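Local atomic coordinates of DUF3992 domain-containing protein (PDB entry 7A02), a protein that probably serves as a building subunit of the disulfide-linked pili that decorate Bacillus endospores as appendages, its wider biological role being unknown. Residues V63-G68 with F92-I97. Sequence-based numbering, arbitrary orientation.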
loop_
_atom_site.group_PDB
_atom_site.type_symbol
_atom_site.label_atom_id
_atom_site.label_comp_id
_atom_site.label_asym_id
_atom_site.label_seq_id
_atom_site.Cartn_x
_atom_site.Cartn_y
_atom_site.Cartn_z
ATOM N N VAL A 63 29.395 31.833 -34.055
ATOM C CA VAL A 63 29.492 30.390 -34.229
ATOM C C VAL A 63 29.687 29.732 -32.872
ATOM O O VAL A 63 30.546 30.154 -32.092
ATOM C CB VAL A 63 30.643 30.002 -35.175
ATOM C CG1 VAL A 63 30.651 28.516 -35.394
ATOM C CG2 VAL A 63 30.503 30.715 -36.496
ATOM N N PHE A 64 28.896 28.696 -32.600
ATOM C CA PHE A 64 29.039 27.872 -31.406
ATOM C C PHE A 64 29.791 26.602 -31.771
ATOM O O PHE A 64 29.439 25.928 -32.741
ATOM C CB PHE A 64 27.677 27.504 -30.818
ATOM C CG PHE A 64 26.850 28.680 -30.394
ATOM C CD1 PHE A 64 26.151 29.422 -31.320
ATOM C CD2 PHE A 64 26.749 29.023 -29.065
ATOM C CE1 PHE A 64 25.389 30.489 -30.928
ATOM C CE2 PHE A 64 25.985 30.090 -28.675
ATOM C CZ PHE A 64 25.307 30.821 -29.607
ATOM N N TYR A 65 30.814 26.267 -30.991
ATOM C CA TYR A 65 31.683 25.135 -31.273
ATOM C C TYR A 65 31.624 24.129 -30.141
ATOM O O TYR A 65 31.718 24.493 -28.964
ATOM C CB TYR A 65 33.127 25.577 -31.463
ATOM C CG TYR A 65 33.393 26.275 -32.765
ATOM C CD1 TYR A 65 33.277 25.603 -33.965
ATOM C CD2 TYR A 65 33.756 27.604 -32.793
ATOM C CE1 TYR A 65 33.517 26.235 -35.153
ATOM C CE2 TYR A 65 33.998 28.244 -33.976
ATOM C CZ TYR A 65 33.879 27.556 -35.154
ATOM O OH TYR A 65 34.122 28.198 -36.343
ATOM N N SER A 66 31.492 22.860 -30.508
ATOM C CA SER A 66 31.556 21.744 -29.573
ATOM C C SER A 66 32.824 20.963 -29.870
ATOM O O SER A 66 32.927 20.314 -30.913
ATOM C CB SER A 66 30.328 20.851 -29.695
ATOM O OG SER A 66 30.600 19.564 -29.179
ATOM N N GLY A 67 33.787 21.028 -28.961
ATOM C CA GLY A 67 35.045 20.347 -29.170
ATOM C C GLY A 67 36.125 21.271 -29.683
ATOM O O GLY A 67 36.871 20.918 -30.600
ATOM N N GLY A 68 36.214 22.462 -29.107
ATOM C CA GLY A 68 37.222 23.420 -29.510
ATOM C C GLY A 68 36.836 24.161 -30.770
ATOM O O GLY A 68 35.830 23.880 -31.424
ATOM N N PHE A 92 27.736 22.901 -26.146
ATOM C CA PHE A 92 28.727 23.674 -26.871
ATOM C C PHE A 92 29.894 23.974 -25.948
ATOM O O PHE A 92 29.759 23.984 -24.725
ATOM C CB PHE A 92 28.141 24.972 -27.430
ATOM C CG PHE A 92 27.609 25.897 -26.387
ATOM C CD1 PHE A 92 26.322 25.764 -25.922
ATOM C CD2 PHE A 92 28.392 26.906 -25.880
ATOM C CE1 PHE A 92 25.835 26.610 -24.967
ATOM C CE2 PHE A 92 27.908 27.753 -24.928
ATOM C CZ PHE A 92 26.628 27.604 -24.470
ATOM N N ASP A 93 31.052 24.222 -26.547
ATOM C CA ASP A 93 32.281 24.395 -25.792
ATOM C C ASP A 93 32.814 25.818 -25.861
ATOM O O ASP A 93 33.256 26.358 -24.847
ATOM C CB ASP A 93 33.330 23.404 -26.310
ATOM C CG ASP A 93 34.569 23.355 -25.448
ATOM O OD1 ASP A 93 34.649 24.105 -24.456
ATOM O OD2 ASP A 93 35.472 22.553 -25.763
ATOM N N THR A 94 32.786 26.448 -27.032
ATOM C CA THR A 94 33.236 27.825 -27.170
ATOM C C THR A 94 32.275 28.576 -28.074
ATOM O O THR A 94 31.458 27.980 -28.775
ATOM C CB THR A 94 34.650 27.920 -27.747
ATOM O OG1 THR A 94 34.688 27.268 -29.019
ATOM C CG2 THR A 94 35.660 27.273 -26.828
ATOM N N VAL A 95 32.368 29.900 -28.047
ATOM C CA VAL A 95 31.634 30.761 -28.963
ATOM C C VAL A 95 32.612 31.756 -29.564
ATOM O O VAL A 95 33.450 32.315 -28.852
ATOM C CB VAL A 95 30.475 31.499 -28.267
ATOM C CG1 VAL A 95 29.601 32.170 -29.289
ATOM C CG2 VAL A 95 29.659 30.548 -27.435
ATOM N N THR A 96 32.522 31.966 -30.874
ATOM C CA THR A 96 33.394 32.920 -31.543
ATOM C C THR A 96 32.575 33.882 -32.384
ATOM O O THR A 96 31.519 33.530 -32.917
ATOM C CB THR A 96 34.428 32.246 -32.447
ATOM O OG1 THR A 96 33.776 31.714 -33.604
ATOM C CG2 THR A 96 35.136 31.131 -31.718
ATOM N N ILE A 97 33.086 35.102 -32.503
ATOM C CA ILE A 97 32.487 36.129 -33.344
ATOM C C ILE A 97 33.486 36.561 -34.406
ATOM O O ILE A 97 34.698 36.623 -34.172
ATOM C CB ILE A 97 31.992 37.345 -32.530
ATOM C CG1 ILE A 97 33.152 38.021 -31.809
ATOM C CG2 ILE A 97 30.916 36.941 -31.559
ATOM C CD1 ILE A 97 32.784 39.330 -31.190
#
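The carbonyl oxygen of Y65 faces two successive amides of segment 92-97, D93 just before the strand and T94 at its first residue: T94 N lies 2.9 Å from Y65 O, and D93 N is placed as a second donor, though modelled too close for its length to be trusted. D93 and T94 both facing Y65 define a classic beta bulge, at the point where strand 94-97 begins. Beyond it the antiparallel ladder is regular. Y65 N reaches T94 O over 2.9 Å in a nearly straight bond (173° at the hydrogen), and V63 and T96 exchange a reciprocal pair, with T96 N 2.9 Å from V63 O. F64 and V95 form the non-hydrogen-bonded pair between them.

Side chains alternate accordingly. V63, Y65, T94 and T96 share one face. With CG anti to the carbonyl carbon (chi1 -74°), the Y65 ring is carried beside its own backbone N and across T96, at about a right angle to that side chain; T96 CG2 meets the ring edge in plane, 3.8 Å from Y65 CE2, while V63 CG1 lies over one ring face near the rim. T94 OG1 packs against the root of the same tyrosine, 3.4 Å from Y65 CB.

On the other face F64 pairs with V95, and the ring of F92, from the loop before the strand, lies beside them. The rings of F64 and F92 make a T-shaped pair, the edge of F64 toward the face of F92, with planes at 79° and centroids 5.6 Å apart. V95 CG2 comes alongside, 3.7 Å from F64 CD2. From the bulge itself, D93 OD2 accepts a weak bond from G68 N in the turn after strand 63-66.

The two strands are the inner pair of a four-stranded antiparallel sheet: strand 72-79 bonds to F64 and S66, strand 34-38 to V95 and I97. The F64 face is turned to the second sheet, whose strand 84-90 supplies F87, edge-to-face with F64.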